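Local coordinates for protein mitochondrial ubiquitin ligase activator of NFKB 1 (Homo sapiens, PDB 6M2D) that acts as an E3 ubiquitin ligase of the mitochondrial outer membrane, its zinc-binding RING domain being required for ubiquitin transfer from an E2 enzyme to target proteins, at residues F14-C26 with C41-L54. Numbering follows the deposited sequence.
With ZN (zinc ion), chain H; SO4 (sulfate ion), chain I; SO4 (sulfate ion), chain J.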
loop_
_atom_site.group_PDB
_atom_site.type_symbol
_atom_site.label_atom_id
_atom_site.label_comp_id
_atom_site.label_asym_id
_atom_site.label_seq_id
_atom_site.Cartn_x
_atom_site.Cartn_y
_atom_site.Cartn_z
ATOM N N PHE A 14 -5.164 -2.046 -8.868
ATOM C CA PHE A 14 -5.805 -1.004 -8.080
ATOM C C PHE A 14 -5.312 -1.057 -6.642
ATOM O O PHE A 14 -4.942 -2.118 -6.130
ATOM C CB PHE A 14 -7.325 -1.170 -8.094
ATOM C CG PHE A 14 -7.943 -1.068 -9.463
ATOM C CD1 PHE A 14 -7.650 0.003 -10.299
ATOM C CD2 PHE A 14 -8.828 -2.039 -9.906
ATOM C CE1 PHE A 14 -8.233 0.108 -11.555
ATOM C CE2 PHE A 14 -9.422 -1.943 -11.163
ATOM C CZ PHE A 14 -9.120 -0.863 -11.988
ATOM N N LYS A 15 -5.305 0.107 -5.997
ATOM C CA LYS A 15 -5.000 0.180 -4.575
ATOM C C LYS A 15 -5.992 -0.659 -3.775
ATOM O O LYS A 15 -7.195 -0.653 -4.037
ATOM C CB LYS A 15 -5.037 1.634 -4.104
ATOM C CG LYS A 15 -4.124 2.584 -4.886
ATOM C CD LYS A 15 -4.354 4.026 -4.453
ATOM C CE LYS A 15 -3.430 4.990 -5.195
ATOM N NZ LYS A 15 -3.487 6.373 -4.651
ATOM N N SER A 16 -5.484 -1.379 -2.791
ATOM C CA SER A 16 -6.329 -2.328 -2.081
ATOM C C SER A 16 -5.963 -2.480 -0.612
ATOM O O SER A 16 -6.656 -3.214 0.096
ATOM C CB SER A 16 -6.279 -3.696 -2.795
ATOM O OG SER A 16 -5.092 -4.413 -2.481
ATOM N N CYS A 17 -4.936 -1.781 -0.124
ATOM C CA CYS A 17 -4.416 -1.932 1.226
ATOM C C CYS A 17 -4.441 -0.596 1.953
ATOM O O CYS A 17 -4.235 0.465 1.353
ATOM C CB CYS A 17 -2.965 -2.444 1.204
ATOM S SG CYS A 17 -2.718 -4.038 0.417
ATOM N N VAL A 18 -4.691 -0.653 3.258
ATOM C CA VAL A 18 -4.435 0.459 4.167
ATOM C C VAL A 18 -3.218 0.098 5.004
ATOM O O VAL A 18 -3.176 -0.973 5.620
ATOM C CB VAL A 18 -5.641 0.760 5.077
ATOM C CG1 VAL A 18 -5.364 2.018 5.908
ATOM C CG2 VAL A 18 -6.916 0.913 4.257
ATOM N N PHE A 19 -2.234 0.992 5.036
ATOM C CA PHE A 19 -1.030 0.782 5.825
ATOM C C PHE A 19 -1.201 1.456 7.183
ATOM O O PHE A 19 -1.618 2.613 7.259
ATOM C CB PHE A 19 0.202 1.338 5.098
ATOM C CG PHE A 19 0.620 0.534 3.890
ATOM C CD1 PHE A 19 0.256 -0.793 3.759
ATOM C CD2 PHE A 19 1.382 1.113 2.891
ATOM C CE1 PHE A 19 0.636 -1.532 2.649
ATOM C CE2 PHE A 19 1.766 0.381 1.779
ATOM C CZ PHE A 19 1.393 -0.945 1.657
ATOM N N LEU A 20 -0.888 0.724 8.247
ATOM C CA LEU A 20 -0.889 1.250 9.605
ATOM C C LEU A 20 0.551 1.341 10.096
ATOM O O LEU A 20 1.341 0.423 9.867
ATOM C CB LEU A 20 -1.719 0.347 10.526
ATOM C CG LEU A 20 -3.189 0.203 10.137
ATOM C CD1 LEU A 20 -3.978 -0.449 11.266
ATOM C CD2 LEU A 20 -3.765 1.567 9.794
ATOM N N GLU A 21 0.888 2.416 10.810
ATOM C CA GLU A 21 -0.063 3.374 11.352
ATOM C C GLU A 21 -0.254 4.607 10.500
ATOM O O GLU A 21 -1.092 5.444 10.816
ATOM C CB GLU A 21 0.391 3.821 12.747
ATOM C CG GLU A 21 0.610 2.695 13.729
ATOM C CD GLU A 21 -0.665 1.926 14.033
ATOM O OE1 GLU A 21 -1.763 2.525 13.948
ATOM O OE2 GLU A 21 -0.566 0.719 14.360
ATOM N N CYS A 22 0.529 4.747 9.433
ATOM C CA CYS A 22 0.493 6.009 8.704
ATOM C C CYS A 22 -0.869 6.261 8.057
ATOM O O CYS A 22 -1.237 7.417 7.822
ATOM C CB CYS A 22 1.611 6.036 7.667
ATOM S SG CYS A 22 1.346 4.881 6.336
ATOM N N GLY A 23 -1.634 5.210 7.777
ATOM C CA GLY A 23 -2.970 5.367 7.229
ATOM C C GLY A 23 -3.054 5.472 5.719
ATOM O O GLY A 23 -4.159 5.607 5.181
ATOM N N HIS A 24 -1.936 5.392 5.010
ATOM C CA HIS A 24 -1.958 5.664 3.583
ATOM C C HIS A 24 -2.507 4.477 2.803
ATOM O O HIS A 24 -2.246 3.319 3.135
ATOM C CB HIS A 24 -0.557 6.038 3.100
ATOM C CG HIS A 24 -0.143 7.409 3.527
ATOM N ND1 HIS A 24 1.036 7.664 4.194
ATOM C CD2 HIS A 24 -0.771 8.603 3.402
ATOM C CE1 HIS A 24 1.122 8.957 4.451
ATOM N NE2 HIS A 24 0.037 9.548 3.981
ATOM N N VAL A 25 -3.290 4.785 1.773
ATOM C CA VAL A 25 -3.842 3.813 0.835
ATOM C C VAL A 25 -3.101 4.021 -0.476
ATOM O O VAL A 25 -3.467 4.894 -1.266
ATOM C CB VAL A 25 -5.353 3.992 0.641
ATOM C CG1 VAL A 25 -5.882 3.012 -0.411
ATOM C CG2 VAL A 25 -6.091 3.834 1.958
ATOM N N CYS A 26 -2.049 3.244 -0.718
ATOM C CA CYS A 26 -1.269 3.467 -1.929
ATOM C C CYS A 26 -0.892 2.206 -2.687
ATOM O O CYS A 26 -0.312 2.336 -3.767
ATOM C CB CYS A 26 0.033 4.223 -1.610
ATOM S SG CYS A 26 1.060 3.398 -0.370
ATOM N N CYS A 41 6.309 2.473 3.959
ATOM C CA CYS A 41 5.238 2.984 3.116
ATOM C C CYS A 41 5.817 3.718 1.913
ATOM O O CYS A 41 6.677 4.598 2.082
ATOM C CB CYS A 41 4.334 3.922 3.914
ATOM S SG CYS A 41 3.111 4.796 2.910
ATOM N N PRO A 42 5.390 3.394 0.688
ATOM C CA PRO A 42 5.904 4.124 -0.484
ATOM C C PRO A 42 5.648 5.624 -0.432
ATOM O O PRO A 42 6.408 6.390 -1.037
ATOM C CB PRO A 42 5.169 3.463 -1.659
ATOM C CG PRO A 42 4.838 2.073 -1.156
ATOM C CD PRO A 42 4.554 2.239 0.314
ATOM N N ILE A 43 4.618 6.071 0.292
ATOM C CA ILE A 43 4.264 7.491 0.299
ATOM C C ILE A 43 5.099 8.254 1.310
ATOM O O ILE A 43 5.716 9.276 0.986
ATOM C CB ILE A 43 2.767 7.684 0.593
ATOM C CG1 ILE A 43 1.912 6.991 -0.465
ATOM C CG2 ILE A 43 2.451 9.178 0.684
ATOM C CD1 ILE A 43 2.191 7.471 -1.847
ATOM N N CYS A 44 5.102 7.800 2.556
ATOM C CA CYS A 44 5.677 8.579 3.638
ATOM C C CYS A 44 6.937 7.965 4.219
ATOM O O CYS A 44 7.600 8.621 5.031
ATOM C CB CYS A 44 4.628 8.784 4.746
ATOM S SG CYS A 44 4.296 7.317 5.706
ATOM N N ARG A 45 7.288 6.745 3.810
ATOM C CA ARG A 45 8.476 5.990 4.213
ATOM C C ARG A 45 8.443 5.530 5.665
ATOM O O ARG A 45 9.463 5.053 6.178
ATOM C CB ARG A 45 9.781 6.762 3.965
ATOM C CG ARG A 45 9.958 7.292 2.557
ATOM C CD ARG A 45 10.070 6.186 1.516
ATOM N NE ARG A 45 11.250 5.341 1.697
ATOM C CZ ARG A 45 11.356 4.107 1.213
ATOM N NH1 ARG A 45 10.361 3.578 0.509
ATOM N NH2 ARG A 45 12.453 3.398 1.434
ATOM N N GLN A 46 7.307 5.642 6.343
ATOM C CA GLN A 46 7.189 5.068 7.675
ATOM C C GLN A 46 7.142 3.552 7.599
ATOM O O GLN A 46 6.651 2.969 6.629
ATOM C CB GLN A 46 5.921 5.558 8.368
ATOM C CG GLN A 46 6.129 6.683 9.340
ATOM C CD GLN A 46 4.819 7.131 9.937
ATOM O OE1 GLN A 46 4.162 8.033 9.410
ATOM N NE2 GLN A 46 4.414 6.486 11.029
ATOM N N ALA A 47 7.638 2.913 8.651
ATOM C CA ALA A 47 7.498 1.471 8.774
ATOM C C ALA A 47 6.023 1.079 8.759
ATOM O O ALA A 47 5.172 1.747 9.356
ATOM C CB ALA A 47 8.167 0.991 10.060
ATOM N N ILE A 48 5.717 0.009 8.041
ATOM C CA ILE A 48 4.363 -0.533 8.001
ATOM C C ILE A 48 4.275 -1.592 9.091
ATOM O O ILE A 48 4.888 -2.656 8.982
ATOM C CB ILE A 48 4.027 -1.127 6.628
ATOM C CG1 ILE A 48 4.256 -0.109 5.511
ATOM C CG2 ILE A 48 2.595 -1.660 6.608
ATOM C CD1 ILE A 48 4.263 -0.741 4.135
ATOM N N THR A 49 3.522 -1.298 10.150
ATOM C CA THR A 49 3.365 -2.273 11.224
ATOM C C THR A 49 2.263 -3.287 10.924
ATOM O O THR A 49 2.317 -4.422 11.411
ATOM C CB THR A 49 3.071 -1.561 12.545
ATOM O OG1 THR A 49 2.057 -0.575 12.333
ATOM C CG2 THR A 49 4.319 -0.872 13.078
ATOM N N ARG A 50 1.274 -2.912 10.124
ATOM C CA ARG A 50 0.147 -3.795 9.858
ATOM C C ARG A 50 -0.519 -3.371 8.557
ATOM O O ARG A 50 -0.565 -2.182 8.231
ATOM C CB ARG A 50 -0.849 -3.756 11.021
ATOM C CG ARG A 50 -2.091 -4.570 10.798
ATOM C CD ARG A 50 -2.492 -5.356 12.034
ATOM N NE ARG A 50 -3.723 -6.075 11.748
ATOM C CZ ARG A 50 -4.905 -5.767 12.268
ATOM N NH1 ARG A 50 -5.015 -4.761 13.127
ATOM N NH2 ARG A 50 -5.975 -6.470 11.923
ATOM N N VAL A 51 -1.032 -4.355 7.815
ATOM C CA VAL A 51 -1.806 -4.102 6.604
ATOM C C VAL A 51 -3.238 -4.556 6.840
ATOM O O VAL A 51 -3.471 -5.659 7.347
ATOM C CB VAL A 51 -1.207 -4.815 5.380
ATOM C CG1 VAL A 51 -2.089 -4.600 4.172
ATOM C CG2 VAL A 51 0.174 -4.278 5.104
ATOM N N ILE A 52 -4.196 -3.710 6.474
ATOM C CA ILE A 52 -5.598 -4.120 6.495
ATOM C C ILE A 52 -6.232 -3.818 5.141
ATOM O O ILE A 52 -5.802 -2.884 4.447
ATOM C CB ILE A 52 -6.360 -3.449 7.646
ATOM C CG1 ILE A 52 -6.466 -1.951 7.428
ATOM C CG2 ILE A 52 -5.686 -3.746 8.992
ATOM C CD1 ILE A 52 -7.231 -1.271 8.523
ATOM N N PRO A 53 -7.233 -4.587 4.718
ATOM C CA PRO A 53 -7.838 -4.349 3.403
ATOM C C PRO A 53 -8.598 -3.039 3.345
ATOM O O PRO A 53 -9.288 -2.645 4.289
ATOM C CB PRO A 53 -8.785 -5.542 3.226
ATOM C CG PRO A 53 -9.124 -5.943 4.639
ATOM C CD PRO A 53 -7.836 -5.748 5.398
ATOM N N LEU A 54 -8.479 -2.372 2.201
ATOM C CA LEU A 54 -9.338 -1.230 1.926
ATOM C C LEU A 54 -10.799 -1.651 1.863
ATOM O O LEU A 54 -11.686 -0.912 2.306
ATOM C CB LEU A 54 -8.915 -0.570 0.620
ATOM C CG LEU A 54 -9.867 0.512 0.153
ATOM C CD1 LEU A 54 -9.722 1.727 1.048
ATOM C CD2 LEU A 54 -9.545 0.841 -1.281
HETATM ZN ZN ZN H . 2.436 6.179 4.628
HETATM S S SO4 I . 9.681 5.500 10.892
HETATM O O1 SO4 I . 9.543 6.465 9.801
HETATM O O2 SO4 I . 8.561 4.557 10.866
HETATM O O3 SO4 I . 10.931 4.751 10.740
HETATM O O4 SO4 I . 9.681 6.225 12.161
HETATM S S SO4 J . 15.506 4.174 3.434
HETATM O O1 SO4 J . 15.122 5.143 2.403
HETATM O O2 SO4 J . 14.366 3.320 3.773
HETATM O O3 SO4 J . 16.591 3.327 2.934
HETATM O O4 SO4 J . 15.949 4.908 4.623
HETATM O O HOH W 1 3.567 2.265 11.670
HETATM O O HOH W 2 2.882 3.019 8.359
#
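Cys22 and His24 meet Cys41 and Cys44 on one zinc ion, each segment giving two ligands; His24 coordinates through ND1 at 2.1 Å, the three cysteines through SG. Ile43 CG2 lies over the centre of the His24 ring, 4.0 Å from its centroid and 7° off the normal, while Cys44 SG sits in the ring plane at the edge. Two of the thiolates accept backbone N-H groups, Cys22 SG from His24 N and Cys44 SG from Gln46 N, which would probably help spread the negative charge; Cys41 SG receives weak ones from Ile43 N and Cys44 N. This three-cysteine, one-histidine site is the second of the two zinc sites of a RING finger; Cys7, Cys10, Cys28 and Cys31 build the other. Beside the histidine-containing site packs the buried Phe19 ring: Ile48 CD1 stands 3.6 Å from the ring centroid over one face, whereas Pro42 CD and Cys41 SG approach the edge. With CG beside its backbone N (chi1 -71°), the side chain runs alongside that of Val51, whose CG2 is 3.7 Å from Phe19 CE1; Tyr32 of helix 29-34 also packs on Val51 and Ile48. Phe19 and Val51 belong to strands 17-20 and 50-53, an antiparallel pair, with Val18 N bonded to Ile52 O at 2.8 Å (174° at the hydrogen). A classic bulge puts Thr49 and Arg50 opposite Leu20. There Leu20 O accepts Thr49 N nearly end-on and Thr49 OG1 from above the carbonyl plane, both at 2.8 Å. Two waters join Ala47 O to Glu21 N and Cys22 N respectively.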